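Local coordinates for DNA processing protein DprA (Streptococcus pneumoniae, PDB 3UQZ), which helps load the recombinase RecA onto single-stranded DNA during natural transformation, binding that DNA cooperatively and protecting it from nucleases, at residues 66-71 / 92-97; 110-115 / 219-224; 245-250 / 268-273. One frame throughout, in Å; residues are numbered along the deposited sequence.

Contact 1: 66-71 / 92-97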
ATOM      1  N   LYS A  66     -29.036 -19.532 -38.089  1.00 49.05           N
ATOM      2  CA  LYS A  66     -27.787 -19.361 -38.826  1.00 48.55           C
ATOM      3  C   LYS A  66     -26.838 -18.465 -37.998  1.00 50.87           C
ATOM      4  O   LYS A  66     -25.663 -18.799 -37.846  1.00 50.93           O
ATOM      5  CB  LYS A  66     -28.074 -18.755 -40.211  1.00 51.22           C
ATOM      6  CG  LYS A  66     -26.916 -18.854 -41.187  1.00 71.77           C
ATOM      7  CD  LYS A  66     -27.243 -18.087 -42.445  1.00 83.54           C
ATOM      8  CE  LYS A  66     -26.001 -17.550 -43.112  1.00 88.51           C
ATOM      9  NZ  LYS A  66     -26.328 -16.709 -44.294  1.00 91.50           N
ATOM     10  N   GLU A  67     -27.375 -17.352 -37.453  1.00 45.30           N
ATOM     11  CA  GLU A  67     -26.696 -16.361 -36.617  1.00 44.29           C
ATOM     12  C   GLU A  67     -26.158 -17.017 -35.317  1.00 47.87           C
ATOM     13  O   GLU A  67     -24.962 -16.898 -35.016  1.00 47.93           O
ATOM     14  CB  GLU A  67     -27.689 -15.239 -36.288  1.00 45.44           C
ATOM     15  CG  GLU A  67     -27.063 -13.939 -35.835  1.00 55.19           C
ATOM     16  CD  GLU A  67     -28.081 -12.890 -35.440  1.00 76.24           C
ATOM     17  OE1 GLU A  67     -28.923 -12.521 -36.292  1.00 77.67           O
ATOM     18  OE2 GLU A  67     -28.040 -12.438 -34.274  1.00 67.64           O
ATOM     19  N   PHE A  68     -27.044 -17.737 -34.576  1.00 41.39           N
ATOM     20  CA  PHE A  68     -26.723 -18.448 -33.339  1.00 39.05           C
ATOM     21  C   PHE A  68     -25.620 -19.505 -33.521  1.00 42.77           C
ATOM     22  O   PHE A  68     -24.806 -19.702 -32.611  1.00 42.99           O
ATOM     23  CB  PHE A  68     -27.996 -19.086 -32.745  1.00 39.50           C
ATOM     24  CG  PHE A  68     -27.774 -19.978 -31.548  1.00 40.10           C
ATOM     25  CD1 PHE A  68     -27.499 -19.437 -30.295  1.00 42.85           C
ATOM     26  CD2 PHE A  68     -27.837 -21.363 -31.673  1.00 41.70           C
ATOM     27  CE1 PHE A  68     -27.290 -20.265 -29.188  1.00 43.58           C
ATOM     28  CE2 PHE A  68     -27.623 -22.191 -30.569  1.00 44.28           C
ATOM     29  CZ  PHE A  68     -27.344 -21.637 -29.336  1.00 42.76           C
ATOM     30  N   GLN A  69     -25.611 -20.194 -34.673  1.00 37.89           N
ATOM     31  CA  GLN A  69     -24.659 -21.269 -34.952  1.00 37.08           C
ATOM     32  C   GLN A  69     -23.294 -20.842 -35.514  1.00 39.22           C
ATOM     33  O   GLN A  69     -22.373 -21.667 -35.533  1.00 38.78           O
ATOM     34  CB  GLN A  69     -25.319 -22.385 -35.779  1.00 38.65           C
ATOM     35  CG  GLN A  69     -26.306 -23.214 -34.954  1.00 61.26           C
ATOM     36  CD  GLN A  69     -27.102 -24.192 -35.769  1.00 86.35           C
ATOM     37  OE1 GLN A  69     -27.495 -23.924 -36.909  1.00 83.11           O
ATOM     38  NE2 GLN A  69     -27.415 -25.331 -35.172  1.00 84.02           N
ATOM     39  N   LYS A  70     -23.143 -19.548 -35.908  1.00 33.85           N
ATOM     40  CA  LYS A  70     -21.887 -18.993 -36.446  1.00 33.04           C
ATOM     41  C   LYS A  70     -20.691 -19.254 -35.520  1.00 37.35           C
ATOM     42  O   LYS A  70     -19.630 -19.629 -36.000  1.00 38.24           O
ATOM     43  CB  LYS A  70     -22.021 -17.495 -36.771  1.00 34.72           C
ATOM     44  CG  LYS A  70     -20.936 -17.002 -37.706  1.00 42.53           C
ATOM     45  CD  LYS A  70     -20.795 -15.496 -37.727  1.00 53.35           C
ATOM     46  CE  LYS A  70     -19.970 -15.076 -38.919  1.00 60.82           C
ATOM     47  NZ  LYS A  70     -19.818 -13.606 -39.000  1.00 72.35           N
ATOM     48  N   PHE A  71     -20.876 -19.079 -34.202  1.00 33.15           N
ATOM     49  CA  PHE A  71     -19.859 -19.357 -33.187  1.00 32.73           C
ATOM     50  C   PHE A  71     -20.470 -20.294 -32.144  1.00 35.79           C
ATOM     51  O   PHE A  71     -21.650 -20.110 -31.801  1.00 35.17           O
ATOM     52  CB  PHE A  71     -19.345 -18.060 -32.514  1.00 34.30           C
ATOM     53  CG  PHE A  71     -18.612 -17.118 -33.439  1.00 35.61           C
ATOM     54  CD1 PHE A  71     -17.315 -17.398 -33.863  1.00 38.32           C
ATOM     55  CD2 PHE A  71     -19.218 -15.956 -33.900  1.00 36.41           C
ATOM     56  CE1 PHE A  71     -16.647 -16.535 -34.737  1.00 38.14           C
ATOM     57  CE2 PHE A  71     -18.541 -15.088 -34.761  1.00 38.54           C
ATOM     58  CZ  PHE A  71     -17.257 -15.377 -35.162  1.00 36.54           C
ATOM     59  N   PRO A  92     -23.775 -14.352 -16.425  1.00 38.71           N
ATOM     60  CA  PRO A  92     -24.164 -14.474 -17.847  1.00 37.39           C
ATOM     61  C   PRO A  92     -24.936 -15.755 -18.091  1.00 40.00           C
ATOM     62  O   PRO A  92     -24.537 -16.834 -17.661  1.00 39.23           O
ATOM     63  CB  PRO A  92     -22.832 -14.451 -18.611  1.00 39.06           C
ATOM     64  CG  PRO A  92     -21.803 -14.712 -17.604  1.00 43.91           C
ATOM     65  CD  PRO A  92     -22.312 -14.205 -16.284  1.00 39.72           C
ATOM     66  N   VAL A  93     -26.099 -15.610 -18.692  1.00 36.22           N
ATOM     67  CA  VAL A  93     -27.001 -16.722 -18.963  1.00 34.67           C
ATOM     68  C   VAL A  93     -26.553 -17.577 -20.175  1.00 36.95           C
ATOM     69  O   VAL A  93     -26.745 -18.795 -20.174  1.00 36.76           O
ATOM     70  CB  VAL A  93     -28.449 -16.190 -19.004  1.00 37.16           C
ATOM     71  CG1 VAL A  93     -28.999 -16.038 -20.416  1.00 36.52           C
ATOM     72  CG2 VAL A  93     -29.353 -16.996 -18.105  1.00 37.02           C
ATOM     73  N   LEU A  94     -25.897 -16.943 -21.165  1.00 31.22           N
ATOM     74  CA  LEU A  94     -25.388 -17.584 -22.375  1.00 30.05           C
ATOM     75  C   LEU A  94     -24.085 -16.892 -22.802  1.00 33.46           C
ATOM     76  O   LEU A  94     -24.026 -15.663 -22.820  1.00 32.88           O
ATOM     77  CB  LEU A  94     -26.455 -17.514 -23.502  1.00 29.21           C
ATOM     78  CG  LEU A  94     -26.101 -18.079 -24.894  1.00 32.11           C
ATOM     79  CD1 LEU A  94     -26.231 -19.582 -24.937  1.00 31.36           C
ATOM     80  CD2 LEU A  94     -26.977 -17.465 -25.963  1.00 31.99           C
ATOM     81  N   LEU A  95     -23.050 -17.686 -23.127  1.00 29.57           N
ATOM     82  CA  LEU A  95     -21.739 -17.203 -23.580  1.00 29.08           C
ATOM     83  C   LEU A  95     -21.301 -17.891 -24.858  1.00 33.75           C
ATOM     84  O   LEU A  95     -21.270 -19.122 -24.923  1.00 32.86           O
ATOM     85  CB  LEU A  95     -20.622 -17.382 -22.510  1.00 28.32           C
ATOM     86  CG  LEU A  95     -20.638 -16.456 -21.284  1.00 31.85           C
ATOM     87  CD1 LEU A  95     -19.769 -17.006 -20.177  1.00 31.39           C
ATOM     88  CD2 LEU A  95     -20.203 -15.053 -21.642  1.00 33.51           C
ATOM     89  N   PHE A  96     -20.943 -17.088 -25.868  1.00 31.67           N
ATOM     90  CA  PHE A  96     -20.397 -17.554 -27.134  1.00 32.13           C
ATOM     91  C   PHE A  96     -18.895 -17.575 -26.965  1.00 35.77           C
ATOM     92  O   PHE A  96     -18.358 -16.747 -26.227  1.00 36.52           O
ATOM     93  CB  PHE A  96     -20.775 -16.627 -28.283  1.00 34.26           C
ATOM     94  CG  PHE A  96     -22.245 -16.617 -28.584  1.00 36.36           C
ATOM     95  CD1 PHE A  96     -22.808 -17.582 -29.411  1.00 39.56           C
ATOM     96  CD2 PHE A  96     -23.072 -15.636 -28.052  1.00 38.24           C
ATOM     97  CE1 PHE A  96     -24.175 -17.560 -29.703  1.00 40.20           C
ATOM     98  CE2 PHE A  96     -24.436 -15.622 -28.335  1.00 40.75           C
ATOM     99  CZ  PHE A  96     -24.976 -16.577 -29.169  1.00 38.69           C
ATOM    100  N   TYR A  97     -18.217 -18.527 -27.614  1.00 31.22           N
ATOM    101  CA  TYR A  97     -16.777 -18.673 -27.482  1.00 29.91           C
ATOM    102  C   TYR A  97     -16.076 -19.025 -28.781  1.00 34.02           C
ATOM    103  O   TYR A  97     -16.690 -19.488 -29.743  1.00 34.00           O
ATOM    104  CB  TYR A  97     -16.427 -19.674 -26.364  1.00 30.15           C
ATOM    105  CG  TYR A  97     -16.696 -21.119 -26.709  1.00 31.80           C
ATOM    106  CD1 TYR A  97     -15.702 -21.925 -27.258  1.00 33.06           C
ATOM    107  CD2 TYR A  97     -17.939 -21.696 -26.451  1.00 33.30           C
ATOM    108  CE1 TYR A  97     -15.946 -23.255 -27.579  1.00 33.25           C
ATOM    109  CE2 TYR A  97     -18.195 -23.029 -26.768  1.00 34.67           C
ATOM    110  CZ  TYR A  97     -17.195 -23.805 -27.331  1.00 44.04           C
ATOM    111  OH  TYR A  97     -17.438 -25.126 -27.616  1.00 49.49           O
TER
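A chi1 of 173° sets CG of F68 opposite its backbone N and carries the ring from helix 61-69 to the side of strand 94-99, where F96, whose CG lies anti to the carbonyl carbon (chi1 -66°), sends its own ring back to meet it. The two side chains cross at about a right angle. CD1 of F68 comes to 3.9 Å from CE1 of F96, and the rings meet obliquely, their planes inclined at 71°. Their centroids lie 6.0 Å apart. At the rim of the F68 ring, near its plane, sits a methyl of L94, CD2 being 4.3 Å from CE1 of F68. A large flat residue on the helix can thus touch two residues of alternate position on one side of the strand.

This is the seam between the helical, SAM-like N-terminal part of the protein and its Rossmann-like sheet, in which strand 94-99 lies between strands 73-75 and 189-192. From helix 5-13, Y9 adds an edge-to-face partner to F96, while I8 and Y9 pack on L94.

Two backbone oxygens meet the edge of the F96 ring: F68 O is 3.7 Å from CE1 and near the ring plane, and F71 O is 3.7 Å from CD1 and in the plane. Ring C-H edges are slightly positive, which probably makes these neighbours mildly favourable, though no hydrogen bond crosses the contact. Of the F71 side chain, it is CB that comes near the strand, 4.1 Å from Y97 O; its end leads away, and F71 also packs on L169. E67 and K70 of the same segment form salt bridges with other residues, E67 with K13 and K70 with D170.

Contact 2: 110-115 / 219-224. With SO4 (sulfate ion), chain D.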
ATOM      1  N   ALA A 110      -7.743 -12.697 -12.484  1.00 29.44           N
ATOM      2  CA  ALA A 110      -8.078 -11.551 -13.316  1.00 29.14           C
ATOM      3  C   ALA A 110      -6.960 -10.483 -13.217  1.00 32.80           C
ATOM      4  O   ALA A 110      -6.258 -10.411 -12.211  1.00 30.20           O
ATOM      5  CB  ALA A 110      -9.404 -10.963 -12.881  1.00 29.70           C
ATOM      6  N   VAL A 111      -6.754  -9.719 -14.298  1.00 31.16           N
ATOM      7  CA  VAL A 111      -5.767  -8.638 -14.374  1.00 31.90           C
ATOM      8  C   VAL A 111      -6.457  -7.444 -15.030  1.00 37.12           C
ATOM      9  O   VAL A 111      -6.925  -7.539 -16.169  1.00 36.21           O
ATOM     10  CB  VAL A 111      -4.423  -9.004 -15.071  1.00 35.84           C
ATOM     11  CG1 VAL A 111      -3.427  -7.849 -14.964  1.00 35.87           C
ATOM     12  CG2 VAL A 111      -3.812 -10.277 -14.494  1.00 35.42           C
ATOM     13  N   VAL A 112      -6.587  -6.347 -14.275  1.00 35.08           N
ATOM     14  CA  VAL A 112      -7.270  -5.130 -14.742  1.00 35.04           C
ATOM     15  C   VAL A 112      -6.393  -3.896 -14.545  1.00 39.85           C
ATOM     16  O   VAL A 112      -5.494  -3.908 -13.703  1.00 38.62           O
ATOM     17  CB  VAL A 112      -8.721  -4.941 -14.166  1.00 37.66           C
ATOM     18  CG1 VAL A 112      -9.646  -6.072 -14.586  1.00 37.52           C
ATOM     19  CG2 VAL A 112      -8.734  -4.778 -12.658  1.00 36.98           C
ATOM     20  N   GLY A 113      -6.669  -2.853 -15.316  1.00 38.16           N
ATOM     21  CA  GLY A 113      -5.935  -1.599 -15.222  1.00 38.35           C
ATOM     22  C   GLY A 113      -6.145  -0.622 -16.354  1.00 43.11           C
ATOM     23  O   GLY A 113      -6.892  -0.885 -17.295  1.00 42.93           O
ATOM     24  N   SER A 114      -5.445   0.508 -16.265  1.00 41.05           N
ATOM     25  CA  SER A 114      -5.489   1.653 -17.179  1.00 41.20           C
ATOM     26  C   SER A 114      -5.392   1.297 -18.650  1.00 42.64           C
ATOM     27  O   SER A 114      -4.514   0.530 -19.043  1.00 42.35           O
ATOM     28  CB  SER A 114      -4.395   2.656 -16.821  1.00 47.03           C
ATOM     29  OG  SER A 114      -4.669   3.953 -17.326  1.00 63.79           O
ATOM     30  N   ARG A 115      -6.296   1.878 -19.456  1.00 38.05           N
ATOM     31  CA  ARG A 115      -6.346   1.748 -20.917  1.00 37.95           C
ATOM     32  C   ARG A 115      -5.134   2.527 -21.480  1.00 44.74           C
ATOM     33  O   ARG A 115      -4.507   2.084 -22.437  1.00 45.00           O
ATOM     34  CB  ARG A 115      -7.678   2.310 -21.482  1.00 36.26           C
ATOM     35  CG  ARG A 115      -8.676   1.281 -22.026  1.00 48.21           C
ATOM     36  CD  ARG A 115      -9.657   0.695 -20.984  1.00 61.13           C
ATOM     37  NE  ARG A 115     -10.873   0.157 -21.618  1.00 61.80           N
ATOM     38  CZ  ARG A 115     -11.692  -0.772 -21.111  1.00 58.19           C
ATOM     39  NH1 ARG A 115     -11.444  -1.323 -19.932  1.00 37.09           N
ATOM     40  NH2 ARG A 115     -12.756  -1.158 -21.787  1.00 35.40           N
ATOM     41  N   VAL A 219      -8.374 -10.791  -8.238  1.00 37.15           N
ATOM     42  CA  VAL A 219      -8.189  -9.755  -9.265  1.00 36.50           C
ATOM     43  C   VAL A 219      -6.895  -8.992  -8.980  1.00 40.24           C
ATOM     44  O   VAL A 219      -6.710  -8.505  -7.875  1.00 40.86           O
ATOM     45  CB  VAL A 219      -9.404  -8.779  -9.385  1.00 39.86           C
ATOM     46  CG1 VAL A 219      -9.215  -7.788 -10.528  1.00 39.27           C
ATOM     47  CG2 VAL A 219     -10.720  -9.529  -9.555  1.00 39.66           C
ATOM     48  N   ILE A 220      -6.015  -8.872  -9.984  1.00 36.38           N
ATOM     49  CA  ILE A 220      -4.765  -8.118  -9.911  1.00 35.11           C
ATOM     50  C   ILE A 220      -4.991  -6.752 -10.564  1.00 38.21           C
ATOM     51  O   ILE A 220      -5.402  -6.688 -11.725  1.00 35.95           O
ATOM     52  CB  ILE A 220      -3.565  -8.893 -10.531  1.00 38.27           C
ATOM     53  CG1 ILE A 220      -3.214 -10.155  -9.710  1.00 37.61           C
ATOM     54  CG2 ILE A 220      -2.330  -7.980 -10.702  1.00 40.70           C
ATOM     55  CD1 ILE A 220      -2.273 -11.151 -10.432  1.00 39.48           C
ATOM     56  N   VAL A 221      -4.747  -5.661  -9.797  1.00 37.03           N
ATOM     57  CA  VAL A 221      -4.860  -4.271 -10.267  1.00 36.64           C
ATOM     58  C   VAL A 221      -3.498  -3.646 -10.446  1.00 38.48           C
ATOM     59  O   VAL A 221      -2.600  -3.858  -9.633  1.00 37.31           O
ATOM     60  CB  VAL A 221      -5.723  -3.320  -9.411  1.00 40.74           C
ATOM     61  CG1 VAL A 221      -6.772  -2.614 -10.258  1.00 40.52           C
ATOM     62  CG2 VAL A 221      -6.303  -3.992  -8.176  1.00 40.60           C
ATOM     63  N   ALA A 222      -3.380  -2.815 -11.474  1.00 35.08           N
ATOM     64  CA  ALA A 222      -2.185  -2.060 -11.792  1.00 35.46           C
ATOM     65  C   ALA A 222      -2.605  -0.817 -12.522  1.00 41.39           C
ATOM     66  O   ALA A 222      -3.361  -0.883 -13.494  1.00 40.21           O
ATOM     67  CB  ALA A 222      -1.253  -2.874 -12.659  1.00 36.11           C
ATOM     68  N   GLU A 223      -2.130   0.326 -12.031  1.00 39.87           N
ATOM     69  CA  GLU A 223      -2.402   1.643 -12.590  1.00 39.63           C
ATOM     70  C   GLU A 223      -3.889   1.940 -12.737  1.00 42.39           C
ATOM     71  O   GLU A 223      -4.350   2.282 -13.817  1.00 42.65           O
ATOM     72  CB  GLU A 223      -1.589   1.912 -13.879  1.00 41.13           C
ATOM     73  CG  GLU A 223      -0.082   1.899 -13.654  1.00 51.26           C
ATOM     74  CD  GLU A 223       0.755   2.762 -14.574  1.00 71.22           C
ATOM     75  OE1 GLU A 223       0.267   3.134 -15.667  1.00 58.19           O
ATOM     76  OE2 GLU A 223       1.926   3.029 -14.218  1.00 70.56           O
ATOM     77  N   ALA A 224      -4.632   1.814 -11.641  1.00 38.04           N
ATOM     78  CA  ALA A 224      -6.048   2.146 -11.612  1.00 37.73           C
ATOM     79  C   ALA A 224      -6.145   3.578 -11.095  1.00 43.15           C
ATOM     80  O   ALA A 224      -5.555   3.907 -10.065  1.00 43.36           O
ATOM     81  CB  ALA A 224      -6.804   1.186 -10.706  1.00 38.09           C
TER
HETATM   82  S   SO4 D 301      -9.801   2.704 -17.361  0.50 64.53           S
HETATM   83  O1  SO4 D 301     -10.809   1.824 -17.939  0.50 68.97           O
HETATM   84  O2  SO4 D 301     -10.428   3.985 -16.985  0.50 69.26           O
HETATM   85  O3  SO4 D 301      -9.228   2.063 -16.178  0.50 69.81           O
HETATM   86  O4  SO4 D 301      -8.747   2.953 -18.334  0.50 69.52           O
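The flat groups that meet between strands 110-113 and 219-222 are peptide units. I220 N comes to A110 O (2.7 Å) from above the carbonyl plane, 40° out of it. V112 N bonds to I220 O at 2.8 Å, and A222 N to V112 O at 3.3 Å. The strands run parallel, their directions 24° apart, as neighbours inside the Rossmann-like sheet, between strands 137-140 and 243-246.

A110, V112, V219 and V221 share one face of the sheet, where C234 of helix 229-239 packs on the three valines. There CG2 of V112, lodged between its backbone N and carbonyl carbon, touches CG1 of V219 at 3.7 Å and CG1 of V221 at 3.8 Å, one methyl meeting two. V111, I220 and A222 occupy the other face, where V125 of helix 119-130 covers V111 and A222. Valine and isoleucine, with alanine where a smaller group serves, suit both faces, the branched ones being compact, greasy and at ease in extended chain.

Further along, G113 has no side chain to crowd A222 O beside its CA, and S114 N makes a weak bond to E223 O (3.2 Å). The carboxylate of E223 turns to S118 OG. In the loop after the strand, R115 N donates to O4 of a sulfate ion at 2.9 Å, the ion probably coming from the crystallisation liquor. With the arginine side chain alongside, such a site could suit an anion, perhaps a DNA phosphate.

Contact 3: 245-250 / 268-273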
ATOM      1  N   PHE A 245      -5.589  -7.884  -5.418  1.00 34.18           N
ATOM      2  CA  PHE A 245      -4.147  -7.747  -5.285  1.00 33.73           C
ATOM      3  C   PHE A 245      -3.721  -6.503  -6.027  1.00 38.81           C
ATOM      4  O   PHE A 245      -3.744  -6.489  -7.259  1.00 39.07           O
ATOM      5  CB  PHE A 245      -3.433  -8.999  -5.838  1.00 35.23           C
ATOM      6  CG  PHE A 245      -3.931 -10.306  -5.278  1.00 36.11           C
ATOM      7  CD1 PHE A 245      -3.577 -10.713  -3.997  1.00 38.18           C
ATOM      8  CD2 PHE A 245      -4.757 -11.136  -6.032  1.00 37.82           C
ATOM      9  CE1 PHE A 245      -4.048 -11.923  -3.476  1.00 38.55           C
ATOM     10  CE2 PHE A 245      -5.233 -12.346  -5.506  1.00 39.59           C
ATOM     11  CZ  PHE A 245      -4.877 -12.727  -4.230  1.00 37.26           C
ATOM     12  N   ALA A 246      -3.377  -5.437  -5.287  1.00 35.50           N
ATOM     13  CA  ALA A 246      -3.004  -4.170  -5.904  1.00 34.70           C
ATOM     14  C   ALA A 246      -1.505  -3.938  -5.979  1.00 40.67           C
ATOM     15  O   ALA A 246      -0.793  -4.141  -4.993  1.00 41.85           O
ATOM     16  CB  ALA A 246      -3.703  -3.022  -5.208  1.00 34.77           C
ATOM     17  N   ILE A 247      -1.024  -3.538  -7.171  1.00 37.36           N
ATOM     18  CA  ILE A 247       0.379  -3.210  -7.423  1.00 37.44           C
ATOM     19  C   ILE A 247       0.555  -1.707  -7.135  1.00 44.34           C
ATOM     20  O   ILE A 247      -0.135  -0.894  -7.767  1.00 44.53           O
ATOM     21  CB  ILE A 247       0.830  -3.590  -8.869  1.00 39.72           C
ATOM     22  CG1 ILE A 247       0.677  -5.112  -9.132  1.00 38.83           C
ATOM     23  CG2 ILE A 247       2.276  -3.122  -9.135  1.00 39.39           C
ATOM     24  CD1 ILE A 247       0.618  -5.511 -10.617  1.00 34.74           C
ATOM     25  N   PRO A 248       1.441  -1.316  -6.182  1.00 42.31           N
ATOM     26  CA  PRO A 248       1.611   0.120  -5.893  1.00 42.78           C
ATOM     27  C   PRO A 248       2.458   0.846  -6.935  1.00 47.91           C
ATOM     28  O   PRO A 248       3.092   0.220  -7.785  1.00 45.70           O
ATOM     29  CB  PRO A 248       2.284   0.128  -4.515  1.00 44.44           C
ATOM     30  CG  PRO A 248       3.050  -1.152  -4.466  1.00 47.99           C
ATOM     31  CD  PRO A 248       2.321  -2.148  -5.330  1.00 43.57           C
ATOM     32  N   GLY A 249       2.439   2.166  -6.853  1.00 48.04           N
ATOM     33  CA  GLY A 249       3.206   3.040  -7.729  1.00 49.35           C
ATOM     34  C   GLY A 249       3.514   4.369  -7.077  1.00 55.75           C
ATOM     35  O   GLY A 249       3.334   4.526  -5.865  1.00 55.77           O
ATOM     36  N   SER A 250       3.961   5.341  -7.893  1.00 53.02           N
ATOM     37  CA  SER A 250       4.276   6.704  -7.478  1.00 52.92           C
ATOM     38  C   SER A 250       3.015   7.385  -6.974  1.00 56.88           C
ATOM     39  O   SER A 250       1.939   7.120  -7.500  1.00 55.93           O
ATOM     40  CB  SER A 250       4.843   7.489  -8.660  1.00 57.34           C
ATOM     41  OG  SER A 250       4.843   8.892  -8.439  1.00 68.18           O
ATOM     42  N   LYS A 268      -4.847  -6.400  -0.774  1.00 38.02           N
ATOM     43  CA  LYS A 268      -3.485  -6.855  -0.541  1.00 37.80           C
ATOM     44  C   LYS A 268      -2.518  -6.152  -1.472  1.00 40.60           C
ATOM     45  O   LYS A 268      -2.734  -6.158  -2.678  1.00 40.52           O
ATOM     46  CB  LYS A 268      -3.390  -8.384  -0.677  1.00 41.09           C
ATOM     47  CG  LYS A 268      -4.368  -9.122   0.244  1.00 62.10           C
ATOM     48  CD  LYS A 268      -3.701  -9.976   1.320  1.00 76.88           C
ATOM     49  CE  LYS A 268      -4.728 -10.712   2.153  1.00 89.77           C
ATOM     50  NZ  LYS A 268      -4.903 -10.127   3.519  1.00100.89           N
ATOM     51  N   LEU A 269      -1.466  -5.518  -0.907  1.00 36.04           N
ATOM     52  CA  LEU A 269      -0.414  -4.859  -1.677  1.00 35.22           C
ATOM     53  C   LEU A 269       0.492  -5.974  -2.181  1.00 38.32           C
ATOM     54  O   LEU A 269       0.930  -6.804  -1.378  1.00 38.27           O
ATOM     55  CB  LEU A 269       0.388  -3.865  -0.795  1.00 34.75           C
ATOM     56  CG  LEU A 269       1.437  -2.982  -1.513  1.00 37.96           C
ATOM     57  CD1 LEU A 269       1.624  -1.677  -0.790  1.00 37.96           C
ATOM     58  CD2 LEU A 269       2.775  -3.680  -1.641  1.00 37.39           C
ATOM     59  N   VAL A 270       0.767  -6.005  -3.494  1.00 34.10           N
ATOM     60  CA  VAL A 270       1.623  -7.044  -4.088  1.00 33.87           C
ATOM     61  C   VAL A 270       2.827  -6.451  -4.825  1.00 40.87           C
ATOM     62  O   VAL A 270       2.699  -5.423  -5.485  1.00 41.28           O
ATOM     63  CB  VAL A 270       0.852  -8.126  -4.918  1.00 36.41           C
ATOM     64  CG1 VAL A 270      -0.108  -8.928  -4.036  1.00 35.87           C
ATOM     65  CG2 VAL A 270       0.122  -7.527  -6.122  1.00 35.67           C
ATOM     66  N   THR A 271       3.999  -7.091  -4.691  1.00 39.31           N
ATOM     67  CA  THR A 271       5.264  -6.654  -5.314  1.00 39.52           C
ATOM     68  C   THR A 271       5.812  -7.707  -6.280  1.00 44.67           C
ATOM     69  O   THR A 271       6.688  -7.403  -7.092  1.00 45.13           O
ATOM     70  CB  THR A 271       6.316  -6.284  -4.237  1.00 42.15           C
ATOM     71  OG1 THR A 271       6.707  -7.458  -3.531  1.00 39.94           O
ATOM     72  CG2 THR A 271       5.810  -5.237  -3.247  1.00 37.53           C
ATOM     73  N   SER A 272       5.316  -8.950  -6.173  1.00 41.31           N
ATOM     74  CA  SER A 272       5.728 -10.070  -7.023  1.00 40.87           C
ATOM     75  C   SER A 272       4.577 -11.074  -7.204  1.00 45.63           C
ATOM     76  O   SER A 272       3.543 -10.954  -6.537  1.00 44.44           O
ATOM     77  CB  SER A 272       6.939 -10.771  -6.407  1.00 42.04           C
ATOM     78  OG  SER A 272       6.658 -11.225  -5.093  1.00 47.31           O
ATOM     79  N   GLY A 273       4.793 -12.068  -8.073  1.00 42.89           N
ATOM     80  CA  GLY A 273       3.865 -13.168  -8.301  1.00 42.61           C
ATOM     81  C   GLY A 273       3.781 -14.049  -7.074  1.00 47.11           C
ATOM     82  O   GLY A 273       2.720 -14.602  -6.775  1.00 48.20           O
TER
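Strands 245-246 and 268-269 run parallel, F245 level with K268 and A246 with L269, and A246 is held through both its N and its O: the N donates to K268 O at 2.8 Å, and the O accepts from V270 N at 2.9 Å, the donor tilted 33° from the carbonyl plane. V270 is buried more than any other residue by the facing segment, its two methyls straddling CB of F245, with CG1 at 3.8 Å. Since CG2 stands between its own backbone N and carbonyl carbon, it can also meet CG1 of I247, at 3.9 Å, so that a single beta-branched residue bridges two side chains of the neighbouring segment. The ring of F245 is approached obliquely by V270 CG1 and by K268 CB. An aromatic residue serves well here, touching both I220 on the next strand and V276 of helix 273-279. K268 gives only the root of its chain to the contact and carries its amine away, as befits an exposed position.

On the far face P248 and L269 cross at about a right angle, CG of the proline resting 3.8 Å from CD2 of the leucine. P248, which has no N-H to satisfy where the pairing stops, places its CD 3.3 Å from V270 O. Here the second subunit closes in: its Q264 NE2 bonds to L269 O, its I263 packs on L269 and its H260 on P248, so this edge of the sheet belongs to the dimer interface, and dimerisation is crucial for loading RecA. With helix 257-264 joining the two parallel strands, the pair forms the last beta-alpha-beta crossover of the Rossmann-like fold.

In the fold
All three contacts reach one mixed sheet. Contact 2 lies inside it, its touching residues all buried, a ladder of parallel backbone bonds with aliphatic residues on both faces. Contact 3 touches contact 2 directly, F245 being probably hydrogen-bonded through the backbone to V219 and V221, and I247 packing on I220 and A222; the centres of contacts 2 and 3 are about 10 Å apart. At contact 3 the ladder shortens to two bonds, and the sheet edge meets the second subunit. Contact 1 lies across the chain's centre, about 28 Å from contact 2 between centres. Partly buried, it joins a helix to the sheet mainly by aromatic side chains, with L94, and without hydrogen bonds between its segments.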